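Local atomic coordinates of single-stranded DNA-binding protein (PDB entry 1Z9F), a protein that probably binds single-stranded DNA as a homotetramer, in the manner of bacterial SSB proteins. Residues 22-27 with 84-89. Numbering follows the deposited sequence. Where two conformers were deposited one is given.
Sequences IGRLVR and GRLVLV
In one of the two conformers modelled for Arg-24, two nitrogens of its guanidinium grip Gly-84 O, Arg-24 NE at 2.9 Å and Arg-24 NH1 at 3.2 Å. The carbonyl oxygen lies close to the guanidinium plane, and the NE bond runs almost straight on from the C=O (172° at the oxygen), whereas NH1 approaches 33° off the carbonyl plane. In this same conformer, bends at chi2 and chi3 turn the arginine chain toward its cross-strand partner Leu-86, laying one guanidinium face against Leu-86 CB, 3.7 Å from Arg-24 NE. Next to it the backbones pair antiparallel: Gly-23 and Val-87 form a hydrogen-bonded pair, the bond from Val-87 N to Gly-23 O measuring 2.8 Å, and Leu-25 N donates to Arg-85 O.

Ile-22, Arg-24, Leu-86 and Leu-88 share one face of the sheet. There Ile-22 CG2, anti to the backbone N, reaches Leu-86 CD1 at 3.7 Å, while the Ile-22 CG1 branch lies 3.9 Å from Leu-88 CD1. An alanine at Ile-22 would lose both branches and would probably leave a gap between these two leucines. On the face that carries Val-87, Val-87 CG2 meets Leu-25 CD1 at 3.6 Å.

The contact joins the first and last strands in sheet order, 16-33 and 86-96, consistent with closure of the family's OB-fold barrel. The buried Val-87 also touches Ile-45 of strand 39-48 and Val-116 of strand 108-118; Ile-22 pairs in an antiparallel ladder with a strand of the second subunit, extending the sheet across the interface.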
# COMPACT_ATOMS: atom_id res chain seq x y z
N ILE A 22 -4.60 9.65 -2.57
CA ILE A 22 -5.08 11.02 -2.40
C ILE A 22 -6.03 11.04 -1.20
O ILE A 22 -7.07 10.37 -1.22
CB ILE A 22 -5.80 11.56 -3.64
CG1 ILE A 22 -4.82 11.71 -4.80
CG2 ILE A 22 -6.42 12.91 -3.33
CD1 ILE A 22 -5.48 12.11 -6.09
N GLY A 23 -5.65 11.78 -0.16
CA GLY A 23 -6.45 11.87 1.04
C GLY A 23 -6.20 13.14 1.83
O GLY A 23 -5.31 13.91 1.51
N ARG A 24 -7.03 13.35 2.86
CA ARG A 24 -6.89 14.51 3.74
C ARG A 24 -5.86 14.16 4.82
O ARG A 24 -5.72 12.99 5.16
CB ARG A 24 -8.21 14.90 4.44
CG ARG A 24 -9.55 14.61 3.74
CD ARG A 24 -9.81 15.35 2.41
NE ARG A 24 -9.52 16.78 2.45
CZ ARG A 24 -10.20 17.72 1.77
NH1 ARG A 24 -9.83 18.99 1.88
NH2 ARG A 24 -11.22 17.41 0.99
N LEU A 25 -5.16 15.16 5.34
CA LEU A 25 -4.35 14.99 6.55
C LEU A 25 -5.32 15.06 7.71
O LEU A 25 -6.03 16.05 7.85
CB LEU A 25 -3.30 16.09 6.72
CG LEU A 25 -1.87 15.80 6.27
CD1 LEU A 25 -1.74 16.03 4.77
CD2 LEU A 25 -0.87 16.68 7.05
N VAL A 26 -5.36 14.02 8.55
CA VAL A 26 -6.31 13.98 9.67
C VAL A 26 -5.71 14.52 10.95
O VAL A 26 -6.43 14.76 11.90
CB VAL A 26 -6.89 12.57 9.92
CG1 VAL A 26 -7.95 12.26 8.89
CG2 VAL A 26 -5.79 11.50 9.93
N ARG A 27 -4.39 14.67 10.97
CA ARG A 27 -3.73 15.54 11.94
C ARG A 27 -2.41 16.10 11.40
O ARG A 27 -1.87 15.62 10.39
CB ARG A 27 -3.54 14.88 13.32
CG ARG A 27 -3.27 13.37 13.32
CD ARG A 27 -3.53 12.80 14.73
NE ARG A 27 -4.00 11.41 14.69
CZ ARG A 27 -4.49 10.75 15.74
NH1 ARG A 27 -4.60 11.33 16.95
NH2 ARG A 27 -4.89 9.49 15.59
N GLY A 84 -6.60 18.42 7.69
CA GLY A 84 -7.70 18.69 6.77
C GLY A 84 -7.27 18.78 5.31
O GLY A 84 -7.97 18.29 4.42
N ARG A 85 -6.13 19.42 5.08
CA ARG A 85 -5.55 19.62 3.76
C ARG A 85 -5.50 18.31 2.94
O ARG A 85 -5.13 17.27 3.47
CB ARG A 85 -4.14 20.21 3.94
CG ARG A 85 -3.40 20.57 2.67
CD ARG A 85 -3.81 21.91 2.12
NE ARG A 85 -3.19 23.01 2.84
CZ ARG A 85 -3.10 24.25 2.38
NH1 ARG A 85 -3.59 24.57 1.18
NH2 ARG A 85 -2.51 25.19 3.12
N LEU A 86 -5.87 18.39 1.66
CA LEU A 86 -5.94 17.22 0.75
C LEU A 86 -4.67 17.08 -0.05
O LEU A 86 -4.31 17.96 -0.83
CB LEU A 86 -7.11 17.38 -0.23
CG LEU A 86 -7.35 16.29 -1.28
CD1 LEU A 86 -7.85 15.00 -0.66
CD2 LEU A 86 -8.34 16.76 -2.33
N VAL A 87 -3.98 15.95 0.11
CA VAL A 87 -2.71 15.73 -0.58
C VAL A 87 -2.68 14.47 -1.46
O VAL A 87 -3.39 13.49 -1.21
CB VAL A 87 -1.52 15.72 0.40
CG1 VAL A 87 -1.36 17.10 1.05
CG2 VAL A 87 -1.67 14.64 1.48
N LEU A 88 -1.87 14.54 -2.51
CA LEU A 88 -1.49 13.37 -3.26
C LEU A 88 -0.23 12.87 -2.60
O LEU A 88 0.65 13.66 -2.28
CB LEU A 88 -1.19 13.71 -4.72
CG LEU A 88 -0.84 12.46 -5.53
CD1 LEU A 88 -1.55 12.51 -6.84
CD2 LEU A 88 0.68 12.23 -5.73
N VAL A 89 -0.15 11.57 -2.39
CA VAL A 89 1.08 10.97 -1.93
C VAL A 89 1.49 9.86 -2.87
O VAL A 89 0.74 8.95 -3.15
CB VAL A 89 0.94 10.44 -0.48
CG1 VAL A 89 2.11 9.54 -0.11
CG2 VAL A 89 0.84 11.63 0.50